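Alanine racemase 1 (Caldanaerobacter subterraneus subsp. tengcongensis MB4, PDB 4Y2W) belongs to the alanine racemase family, joining an eight-stranded TIM-type barrel to a strand-rich second domain in an assembly of two identical subunits. Local coordinates at residues V13-I18 / S49-F54; H20-I25 / E58-F63; V255-V260 / V329-E334; L302-Y307 / T324-V329. The protein carries 1 engineered substitution. All coordinates share one frame; numbering follows the deposited sequence.

Contact 1. Residues V13-I18 / S49-F54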
# COMPACT_ATOMS: atom_id res chain seq x y z
N VAL A 13 -10.14 -5.94 -12.25
CA VAL A 13 -11.38 -5.89 -11.46
C VAL A 13 -12.58 -6.29 -12.31
O VAL A 13 -12.84 -5.68 -13.35
CB VAL A 13 -11.60 -4.48 -10.88
CG1 VAL A 13 -12.98 -4.37 -10.23
CG2 VAL A 13 -10.51 -4.15 -9.88
N TYR A 14 -13.31 -7.30 -11.85
CA TYR A 14 -14.48 -7.81 -12.57
C TYR A 14 -15.75 -7.26 -11.94
O TYR A 14 -16.27 -7.81 -10.97
CB TYR A 14 -14.47 -9.34 -12.58
CG TYR A 14 -13.32 -9.87 -13.41
CD1 TYR A 14 -12.03 -9.92 -12.89
CD2 TYR A 14 -13.51 -10.25 -14.73
CE1 TYR A 14 -10.97 -10.36 -13.66
CE2 TYR A 14 -12.45 -10.70 -15.50
CZ TYR A 14 -11.18 -10.75 -14.96
OH TYR A 14 -10.13 -11.20 -15.72
N LEU A 15 -16.23 -6.17 -12.52
CA LEU A 15 -17.37 -5.43 -11.98
C LEU A 15 -18.66 -6.24 -11.97
O LEU A 15 -19.44 -6.14 -11.02
CB LEU A 15 -17.59 -4.14 -12.78
CG LEU A 15 -16.46 -3.11 -12.65
CD1 LEU A 15 -16.53 -2.11 -13.78
CD2 LEU A 15 -16.49 -2.42 -11.29
N ASP A 16 -18.87 -7.05 -13.01
CA ASP A 16 -20.06 -7.92 -13.08
C ASP A 16 -20.07 -9.02 -12.00
O ASP A 16 -21.12 -9.56 -11.67
CB ASP A 16 -20.22 -8.53 -14.48
CG ASP A 16 -19.00 -9.32 -14.93
OD1 ASP A 16 -17.99 -8.69 -15.32
OD2 ASP A 16 -19.06 -10.56 -14.91
N ALA A 17 -18.89 -9.36 -11.48
CA ALA A 17 -18.77 -10.30 -10.36
C ALA A 17 -19.11 -9.64 -9.02
O ALA A 17 -19.63 -10.30 -8.12
CB ALA A 17 -17.37 -10.90 -10.32
N ILE A 18 -18.80 -8.36 -8.89
CA ILE A 18 -19.13 -7.60 -7.69
C ILE A 18 -20.64 -7.36 -7.61
O ILE A 18 -21.25 -7.52 -6.56
CB ILE A 18 -18.38 -6.25 -7.65
CG1 ILE A 18 -16.87 -6.48 -7.56
CG2 ILE A 18 -18.84 -5.40 -6.46
CD1 ILE A 18 -16.04 -5.27 -7.94
N SER A 49 -14.12 4.56 -7.15
CA SER A 49 -14.81 5.24 -8.25
C SER A 49 -15.65 4.27 -9.07
O SER A 49 -16.87 4.41 -9.15
CB SER A 49 -13.82 5.96 -9.16
OG SER A 49 -13.25 7.07 -8.50
N TYR A 50 -14.99 3.29 -9.68
CA TYR A 50 -15.67 2.35 -10.57
C TYR A 50 -16.63 1.42 -9.82
O TYR A 50 -17.75 1.18 -10.28
CB TYR A 50 -14.66 1.55 -11.40
CG TYR A 50 -14.28 2.21 -12.71
CD1 TYR A 50 -13.24 3.13 -12.78
CD2 TYR A 50 -14.99 1.93 -13.88
CE1 TYR A 50 -12.90 3.74 -13.97
CE2 TYR A 50 -14.65 2.53 -15.08
CZ TYR A 50 -13.61 3.44 -15.12
OH TYR A 50 -13.27 4.04 -16.31
N VAL A 51 -16.21 0.92 -8.67
CA VAL A 51 -17.04 0.02 -7.86
C VAL A 51 -18.32 0.73 -7.40
O VAL A 51 -19.41 0.17 -7.46
CB VAL A 51 -16.27 -0.53 -6.65
CG1 VAL A 51 -17.19 -1.23 -5.66
CG2 VAL A 51 -15.18 -1.49 -7.11
N ALA A 52 -18.18 1.97 -6.94
CA ALA A 52 -19.33 2.77 -6.51
C ALA A 52 -20.24 3.08 -7.69
O ALA A 52 -21.46 2.98 -7.58
CB ALA A 52 -18.87 4.06 -5.85
N LYS A 53 -19.64 3.44 -8.82
CA LYS A 53 -20.39 3.74 -10.04
C LYS A 53 -21.29 2.56 -10.41
O LYS A 53 -22.48 2.75 -10.66
CB LYS A 53 -19.43 4.05 -11.21
CG LYS A 53 -20.11 4.56 -12.48
CD LYS A 53 -19.37 4.11 -13.74
CE LYS A 53 -20.10 4.49 -15.02
NZ LYS A 53 -19.65 5.80 -15.57
N PHE A 54 -20.73 1.36 -10.41
CA PHE A 54 -21.46 0.17 -10.86
C PHE A 54 -22.44 -0.39 -9.82
O PHE A 54 -23.44 -1.00 -10.20
CB PHE A 54 -20.50 -0.90 -11.38
CG PHE A 54 -20.17 -0.75 -12.84
CD1 PHE A 54 -19.35 0.28 -13.28
CD2 PHE A 54 -20.73 -1.61 -13.78
CE1 PHE A 54 -19.07 0.43 -14.62
CE2 PHE A 54 -20.45 -1.46 -15.13
CZ PHE A 54 -19.62 -0.44 -15.55
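L15 and V51 mark the closest approach of the two backbones, with their CA atoms 6.8 Å apart. At this point strand 10-14 turns into helix 15-28, Y14 holding the N-cap position. Residues 49-54 form regular turns of helix 48-58, in which K53 N bonds to S49 O and F54 N to Y50 O. Most of the contact is made by L15. Its CG lies anti to the carbonyl carbon (chi1 -66°), and the two methyls diverge over different parts of the facing helix. CD1 stands over one face of the F54 ring, 3.7 Å from the centroid and 13° off the normal, in a CH-pi contact. The leucine and phenylalanine side chains cross almost perpendicularly. CD1 also approaches the Y50 ring obliquely. The other methyl reaches down to the helix backbone, CD2 lying 3.9 Å from Y50 O and 4.2 Å from V51 CA. One turn further along, I18 CD1 meets V51 CG2 at 4.0 Å, the side chains again at about a right angle. The group is extended by strands 372-376 and 379-384: Y374 stacks on Y50, the Y376 ring meets that of F54, and I381 touches both L15 and F54. The polar D16 instead forms a salt bridge with R245. The union of the two helices is therefore apolar, leucine and isoleucine methyls against the F54 face and the V51 methyl. Y50 O, although brushed by a methyl, is already engaged by F54 N within its own helix, so the packing costs no backbone bond.

Contact 2. Residues H20-I25 / E58-F63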
# COMPACT_ATOMS: atom_id res chain seq x y z
N HIS A 20 -22.86 -9.21 -9.04
CA HIS A 20 -23.41 -10.54 -8.76
C HIS A 20 -23.39 -10.86 -7.27
O HIS A 20 -24.41 -11.28 -6.72
CB HIS A 20 -22.64 -11.62 -9.52
CG HIS A 20 -23.00 -13.01 -9.09
ND1 HIS A 20 -23.91 -13.78 -9.78
CD2 HIS A 20 -22.59 -13.76 -8.04
CE1 HIS A 20 -24.03 -14.95 -9.18
NE2 HIS A 20 -23.24 -14.96 -8.12
N ASN A 21 -22.24 -10.69 -6.64
CA ASN A 21 -22.10 -10.93 -5.20
C ASN A 21 -23.02 -10.03 -4.39
O ASN A 21 -23.53 -10.43 -3.34
CB ASN A 21 -20.65 -10.71 -4.74
CG ASN A 21 -19.69 -11.74 -5.30
OD1 ASN A 21 -20.10 -12.78 -5.82
ND2 ASN A 21 -18.40 -11.46 -5.21
N PHE A 22 -23.23 -8.81 -4.87
CA PHE A 22 -24.20 -7.89 -4.29
C PHE A 22 -25.61 -8.48 -4.37
O PHE A 22 -26.34 -8.48 -3.37
CB PHE A 22 -24.13 -6.53 -5.00
CG PHE A 22 -25.28 -5.61 -4.70
CD1 PHE A 22 -25.35 -4.94 -3.49
CD2 PHE A 22 -26.30 -5.41 -5.63
CE1 PHE A 22 -26.40 -4.08 -3.20
CE2 PHE A 22 -27.36 -4.57 -5.35
CZ PHE A 22 -27.41 -3.90 -4.14
N ARG A 23 -25.98 -8.98 -5.55
CA ARG A 23 -27.29 -9.63 -5.73
C ARG A 23 -27.47 -10.89 -4.87
O ARG A 23 -28.60 -11.24 -4.52
CB ARG A 23 -27.54 -9.95 -7.21
CG ARG A 23 -27.85 -8.72 -8.06
CD ARG A 23 -28.43 -9.09 -9.42
NE ARG A 23 -27.54 -9.94 -10.21
CZ ARG A 23 -26.47 -9.50 -10.87
NH1 ARG A 23 -26.12 -8.22 -10.86
NH2 ARG A 23 -25.73 -10.37 -11.56
N GLU A 24 -26.38 -11.57 -4.53
CA GLU A 24 -26.42 -12.72 -3.62
C GLU A 24 -26.83 -12.30 -2.20
O GLU A 24 -27.55 -13.02 -1.52
CB GLU A 24 -25.07 -13.44 -3.57
CG GLU A 24 -24.70 -14.15 -4.85
CD GLU A 24 -25.56 -15.37 -5.12
OE1 GLU A 24 -25.70 -16.21 -4.21
OE2 GLU A 24 -26.09 -15.49 -6.25
N ILE A 25 -26.38 -11.12 -1.77
CA ILE A 25 -26.71 -10.61 -0.44
C ILE A 25 -28.20 -10.29 -0.33
O ILE A 25 -28.81 -10.51 0.72
CB ILE A 25 -25.88 -9.36 -0.07
CG1 ILE A 25 -24.37 -9.67 -0.13
CG2 ILE A 25 -26.25 -8.85 1.31
CD1 ILE A 25 -23.95 -10.85 0.71
N GLU A 58 -26.66 -0.65 -9.92
CA GLU A 58 -27.33 -1.86 -9.43
C GLU A 58 -28.42 -1.57 -8.39
O GLU A 58 -29.20 -2.46 -8.06
CB GLU A 58 -26.29 -2.83 -8.86
CG GLU A 58 -26.67 -4.30 -8.97
CD GLU A 58 -26.74 -4.80 -10.41
OE1 GLU A 58 -27.55 -5.70 -10.69
OE2 GLU A 58 -25.97 -4.29 -11.26
N GLY A 59 -28.45 -0.35 -7.87
CA GLY A 59 -29.54 0.10 -7.00
C GLY A 59 -29.26 -0.05 -5.52
O GLY A 59 -30.18 -0.30 -4.74
N VAL A 60 -28.01 0.12 -5.12
CA VAL A 60 -27.62 0.03 -3.71
C VAL A 60 -28.23 1.18 -2.90
O VAL A 60 -28.40 2.28 -3.42
CB VAL A 60 -26.08 -0.00 -3.55
CG1 VAL A 60 -25.46 1.36 -3.85
CG2 VAL A 60 -25.69 -0.50 -2.17
N ASP A 61 -28.55 0.92 -1.64
CA ASP A 61 -29.26 1.89 -0.79
C ASP A 61 -28.34 2.90 -0.10
O ASP A 61 -28.73 4.05 0.12
CB ASP A 61 -30.11 1.16 0.26
CG ASP A 61 -31.16 0.27 -0.37
OD1 ASP A 61 -31.93 0.76 -1.22
OD2 ASP A 61 -31.22 -0.93 -0.01
N TYR A 62 -27.14 2.46 0.26
CA TYR A 62 -26.17 3.31 0.96
C TYR A 62 -24.75 2.86 0.62
O TYR A 62 -24.54 1.75 0.12
CB TYR A 62 -26.39 3.21 2.47
CG TYR A 62 -26.61 4.52 3.19
CD1 TYR A 62 -25.56 5.42 3.39
CD2 TYR A 62 -27.87 4.86 3.69
CE1 TYR A 62 -25.77 6.62 4.05
CE2 TYR A 62 -28.08 6.06 4.35
CZ TYR A 62 -27.03 6.93 4.53
OH TYR A 62 -27.23 8.12 5.20
N PHE A 63 -23.78 3.73 0.88
CA PHE A 63 -22.37 3.34 0.86
C PHE A 63 -21.74 3.59 2.22
O PHE A 63 -22.06 4.56 2.90
CB PHE A 63 -21.60 4.12 -0.20
CG PHE A 63 -21.77 3.59 -1.59
CD1 PHE A 63 -21.35 2.31 -1.91
CD2 PHE A 63 -22.33 4.37 -2.59
CE1 PHE A 63 -21.50 1.81 -3.19
CE2 PHE A 63 -22.48 3.88 -3.88
CZ PHE A 63 -22.07 2.60 -4.18
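E58 meets both F22 and R23 of helix 15-28. Its CG rests against the phenylalanine ring, 3.5 Å from F22 CD2, and the two side chains run past each other in opposite directions. A bend at chi2 (66°) then sends the carboxylate toward the arginine. The resulting salt bridge has R23 NH1 2.9 Å from E58 OE1 with an N-H...O angle of 137°. The donor stands above the carboxylate plane, 68° out of it, while the acceptor lies at the guanidinium edge, somewhat tilted from its plane. One close N-O pair carries this bridge, since E58 OE2 is 4.0 Å from R23 NH1. The face of the same guanidinium is approached by H20 CA toward its rim. G59 follows with positive phi and ends helix 48-58 in a Schellman motif; its carbonyl carbon comes to 4.5 Å from F22 CZ. V60 is buried, with CG2 3.8 Å from F22 CE1 and CA 4.0 Å from F22 CZ, so glutamate lies along the CD2-CE2 side of the ring and valine at CE1 and CZ. Beyond it, D61 OD2 receives I35 N, and Y62 and F63 enter strand 62-65, their backbones bonded to neighbours on either side, Y62 to I35 and A37, F63 to P82 and L84. F22 itself also touches I35 and L55. The whole is a helix-to-strand connection of a TIM-type barrel: a Schellman-terminated helix, a short loop and the second barrel strand, with the helix that precedes the first strand packed alongside.

Contact 3. Residues V255-V260 / V329-E334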
# COMPACT_ATOMS: atom_id res chain seq x y z
N VAL A 255 8.98 -11.34 -17.85
CA VAL A 255 9.79 -10.23 -18.34
C VAL A 255 11.20 -10.67 -18.72
O VAL A 255 11.88 -9.99 -19.48
CB VAL A 255 9.78 -9.09 -17.27
CG1 VAL A 255 11.17 -8.51 -16.99
CG2 VAL A 255 8.78 -8.01 -17.65
N HIS A 256 11.64 -11.82 -18.21
CA HIS A 256 12.96 -12.34 -18.54
C HIS A 256 13.04 -13.83 -18.27
O HIS A 256 12.55 -14.30 -17.25
CB HIS A 256 14.03 -11.61 -17.73
CG HIS A 256 15.42 -12.12 -17.96
ND1 HIS A 256 15.98 -12.20 -19.22
CD2 HIS A 256 16.37 -12.54 -17.10
CE1 HIS A 256 17.21 -12.66 -19.12
NE2 HIS A 256 17.47 -12.88 -17.84
N LEU A 257 13.65 -14.57 -19.19
CA LEU A 257 13.90 -16.01 -19.03
C LEU A 257 15.39 -16.31 -19.22
O LEU A 257 15.97 -15.93 -20.24
CB LEU A 257 13.10 -16.80 -20.05
CG LEU A 257 11.57 -16.69 -19.97
CD1 LEU A 257 10.93 -17.11 -21.29
CD2 LEU A 257 11.03 -17.53 -18.82
N LYS A 258 16.00 -16.97 -18.24
CA LYS A 258 17.37 -17.47 -18.40
C LYS A 258 17.49 -18.95 -18.04
O LYS A 258 16.78 -19.45 -17.16
CB LYS A 258 18.38 -16.65 -17.59
CG LYS A 258 17.99 -16.36 -16.15
CD LYS A 258 19.22 -16.07 -15.28
CE LYS A 258 18.99 -14.93 -14.31
NZ LYS A 258 17.68 -15.01 -13.59
N ASP A 259 18.38 -19.63 -18.75
CA ASP A 259 18.76 -21.00 -18.46
C ASP A 259 20.01 -20.98 -17.60
O ASP A 259 20.99 -20.33 -17.96
CB ASP A 259 19.06 -21.75 -19.75
CG ASP A 259 17.82 -22.03 -20.57
OD1 ASP A 259 17.15 -23.05 -20.32
OD2 ASP A 259 17.50 -21.23 -21.48
N VAL A 260 19.97 -21.67 -16.46
CA VAL A 260 21.12 -21.70 -15.55
C VAL A 260 21.44 -23.13 -15.14
O VAL A 260 20.55 -23.99 -15.15
CB VAL A 260 20.90 -20.84 -14.29
CG1 VAL A 260 20.64 -19.39 -14.67
CG2 VAL A 260 19.76 -21.39 -13.44
N VAL A 329 7.17 -21.82 -22.26
CA VAL A 329 7.15 -20.53 -21.56
C VAL A 329 7.77 -19.45 -22.45
O VAL A 329 8.76 -19.69 -23.14
CB VAL A 329 7.90 -20.59 -20.20
CG1 VAL A 329 7.94 -19.22 -19.54
CG2 VAL A 329 7.23 -21.59 -19.28
N GLU A 330 7.15 -18.27 -22.42
CA GLU A 330 7.52 -17.18 -23.31
C GLU A 330 7.48 -15.84 -22.59
O GLU A 330 6.91 -15.71 -21.51
CB GLU A 330 6.56 -17.13 -24.50
CG GLU A 330 6.71 -18.27 -25.49
CD GLU A 330 5.93 -18.03 -26.77
OE1 GLU A 330 4.92 -17.30 -26.73
OE2 GLU A 330 6.33 -18.58 -27.81
N ILE A 331 8.09 -14.84 -23.22
CA ILE A 331 8.09 -13.48 -22.70
C ILE A 331 6.68 -12.92 -22.89
O ILE A 331 6.16 -12.93 -24.00
CB ILE A 331 9.10 -12.58 -23.43
CG1 ILE A 331 10.53 -13.15 -23.33
CG2 ILE A 331 9.05 -11.15 -22.89
CD1 ILE A 331 11.04 -13.35 -21.92
N GLY A 332 6.07 -12.45 -21.81
CA GLY A 332 4.72 -11.89 -21.86
C GLY A 332 3.61 -12.87 -21.54
O GLY A 332 2.43 -12.55 -21.72
N ASP A 333 3.97 -14.07 -21.08
CA ASP A 333 2.97 -14.99 -20.55
C ASP A 333 2.45 -14.44 -19.23
O ASP A 333 3.21 -13.90 -18.43
CB ASP A 333 3.55 -16.39 -20.34
CG ASP A 333 3.77 -17.14 -21.65
OD1 ASP A 333 3.18 -16.74 -22.68
OD2 ASP A 333 4.53 -18.13 -21.63
N GLU A 334 1.15 -14.57 -19.02
CA GLU A 334 0.50 -14.07 -17.80
C GLU A 334 0.94 -14.89 -16.59
O GLU A 334 1.05 -16.12 -16.66
CB GLU A 334 -1.01 -14.15 -17.96
CG GLU A 334 -1.81 -13.65 -16.77
CD GLU A 334 -3.30 -13.75 -16.99
OE1 GLU A 334 -4.02 -12.77 -16.71
OE2 GLU A 334 -3.76 -14.82 -17.46
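H256 touches I331 through its backbone, CA to CD1 being 4.0 Å, while its CB bond points away from the facing segment and the imidazole meets Y107 of the second subunit edge-to-face. A second flat group, the D333 carboxylate, works within the loop. Its OD2 receives E330 N at 2.7 Å from above the carboxylate plane, 51° out of it, and so ties together the two ends of the type II turn E330-D333. The apolar centre is L257, whose two methyls part between neighbours on the facing segment. CD2 meets V329 CG1 at 3.6 Å, the side chains inclined to each other. CD1 lies 3.8 Å from I331 CD1 and 3.9 Å from E330 C, and here leucine and isoleucine pass in opposite directions. The bent isoleucine chain (chi1 and chi2 both -58°) swings CD1 back over the strand, where it also comes to 4.2 Å from V255 C. E330 turns its CB away from the strand, and outside the two segments its OE1 pairs with K2 in a salt bridge. G332, with positive phi, occupies the third position of the turn. V255 and H256 together face T282 in a classic beta bulge, which breaks the regularity of strand 248-260 where the loop packs against it. This strand pairs with 278-283, while L257 also touches A281. Residues 329-333 lead directly into strand 334-336, another antiparallel partner of 248-260, and G332 is already backbone-bonded to V254. F3 packs on I331, and on the side of H256 and K258 the second subunit approaches.

Contact 4. Residues L302-Y307 / T324-V329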
# COMPACT_ATOMS: atom_id res chain seq x y z
N LEU A 302 0.54 -18.95 -10.30
CA LEU A 302 -0.01 -19.68 -11.43
C LEU A 302 0.55 -19.16 -12.74
O LEU A 302 0.59 -17.95 -12.97
CB LEU A 302 -1.54 -19.60 -11.44
CG LEU A 302 -2.26 -20.38 -10.34
CD1 LEU A 302 -3.74 -20.04 -10.34
CD2 LEU A 302 -2.05 -21.87 -10.51
N LEU A 303 0.97 -20.09 -13.59
CA LEU A 303 1.50 -19.78 -14.92
C LEU A 303 1.11 -20.93 -15.84
O LEU A 303 1.62 -22.04 -15.67
CB LEU A 303 3.02 -19.63 -14.87
CG LEU A 303 3.77 -19.62 -16.21
CD1 LEU A 303 3.31 -18.48 -17.10
CD2 LEU A 303 5.28 -19.55 -15.98
N LYS A 304 0.21 -20.66 -16.78
CA LYS A 304 -0.31 -21.69 -17.69
C LYS A 304 -1.02 -22.82 -16.95
O LYS A 304 -0.97 -23.98 -17.38
CB LYS A 304 0.81 -22.25 -18.57
CG LYS A 304 1.53 -21.22 -19.42
CD LYS A 304 2.81 -21.80 -20.01
CE LYS A 304 3.21 -21.09 -21.28
NZ LYS A 304 2.51 -21.63 -22.48
N GLY A 305 -1.67 -22.49 -15.84
CA GLY A 305 -2.36 -23.49 -15.02
C GLY A 305 -1.45 -24.40 -14.20
O GLY A 305 -1.92 -25.38 -13.63
N LYS A 306 -0.16 -24.07 -14.14
CA LYS A 306 0.81 -24.82 -13.36
C LYS A 306 1.29 -23.95 -12.21
O LYS A 306 1.37 -22.72 -12.34
CB LYS A 306 2.02 -25.22 -14.22
CG LYS A 306 1.69 -26.03 -15.46
CD LYS A 306 1.33 -27.46 -15.12
CE LYS A 306 0.98 -28.24 -16.38
NZ LYS A 306 0.74 -29.68 -16.10
N TYR A 307 1.63 -24.58 -11.09
CA TYR A 307 2.18 -23.87 -9.95
C TYR A 307 3.69 -23.67 -10.13
O TYR A 307 4.41 -24.61 -10.45
CB TYR A 307 1.89 -24.62 -8.65
CG TYR A 307 0.45 -24.46 -8.21
CD1 TYR A 307 0.08 -23.40 -7.39
CD2 TYR A 307 -0.53 -25.36 -8.62
CE1 TYR A 307 -1.24 -23.24 -6.98
CE2 TYR A 307 -1.84 -25.21 -8.22
CZ TYR A 307 -2.19 -24.15 -7.40
OH TYR A 307 -3.49 -23.98 -6.99
N THR A 324 10.91 -24.32 -14.61
CA THR A 324 11.55 -25.47 -15.26
C THR A 324 10.55 -26.55 -15.68
O THR A 324 10.75 -27.20 -16.70
CB THR A 324 12.59 -26.10 -14.32
OG1 THR A 324 13.47 -25.08 -13.83
CG2 THR A 324 13.39 -27.18 -15.04
N ASP A 325 9.49 -26.73 -14.90
CA ASP A 325 8.52 -27.79 -15.16
C ASP A 325 7.43 -27.38 -16.15
O ASP A 325 6.64 -28.22 -16.57
CB ASP A 325 7.86 -28.23 -13.85
CG ASP A 325 8.87 -28.64 -12.80
OD1 ASP A 325 9.94 -29.16 -13.17
OD2 ASP A 325 8.59 -28.42 -11.60
N VAL A 326 7.37 -26.10 -16.51
CA VAL A 326 6.34 -25.60 -17.41
C VAL A 326 6.89 -25.51 -18.84
O VAL A 326 7.91 -24.86 -19.07
CB VAL A 326 5.83 -24.22 -16.97
CG1 VAL A 326 4.70 -23.75 -17.88
CG2 VAL A 326 5.37 -24.28 -15.52
N GLU A 327 6.20 -26.16 -19.77
CA GLU A 327 6.63 -26.20 -21.17
C GLU A 327 6.04 -25.04 -21.98
O GLU A 327 4.90 -24.63 -21.76
CB GLU A 327 6.23 -27.54 -21.82
CG GLU A 327 7.15 -28.70 -21.45
CD GLU A 327 7.01 -29.88 -22.40
OE1 GLU A 327 8.04 -30.34 -22.94
OE2 GLU A 327 5.86 -30.35 -22.60
N GLY A 328 6.84 -24.53 -22.91
CA GLY A 328 6.41 -23.49 -23.84
C GLY A 328 6.32 -22.10 -23.24
O GLY A 328 5.51 -21.28 -23.67
N VAL A 329 7.17 -21.82 -22.26
CA VAL A 329 7.15 -20.53 -21.56
C VAL A 329 7.77 -19.45 -22.45
O VAL A 329 8.76 -19.69 -23.14
CB VAL A 329 7.90 -20.59 -20.20
CG1 VAL A 329 7.94 -19.22 -19.54
CG2 VAL A 329 7.23 -21.59 -19.28
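V326 points its two methyls at two lysines of the turn L303-K306, and these lie against it in different ways. K304 runs diagonally across the valine, its CD 3.5 Å from V326 CG1. K306 passes V326 in the opposite direction, with CB 3.7 Å from V326 CG2, before its far end leads away from the loop. The K304 chain stays nearly extended as far as CE, and chi4 (-84°) then turns NZ aside. That bend sets NZ beside the loop backbone, 3.2 Å from G328 O in a weak hydrogen bond, while CE lies 4.0 Å from V329 CA. The CD of the lysine thus lies on the V326 methyl, while its CE and ammonium run beside the loop backbone. L303 CD2, in turn, approaches V329 CG2 at 4.3 Å, adding a leucine-valine contact on the more buried side. The lysines owe these positions to a tight type I' turn, in which L303 N bonds to K306 O and K306 N to L303 O. The turn links strands 300-303 and 306-311 as a two-residue beta hairpin, and the facing residues belong to the loop that follows strand 319-322. V308, in the hairpin's second strand, touches both L303 and V326. L303 also packs on V335 of strand 334-336, and D325 is anchored by a salt bridge to R276.

How the contacts relate
Contact 1 is buried and contact 2 partly so; contacts 3 and 4 lie at the surface of the strand-rich domain, about 31 to 41 Å from them, centre to centre. Contacts 1 and 2 use successive parts of helix 15-28 and meet where A52 touches F63. Contact 1 is wholly apolar, whereas contact 2 adds a salt bridge toward its exposed side. Contacts 3 and 4 share V329, which offers CG1 to L257 and CG2 to L303, and both involve the loop between strands 319-322 and 334-336. Contact 3 packs by methyls near the second subunit, while contact 4 relies largely on lysine chains. Contacts 1, 3 and 4 all reach the same mixed sheet.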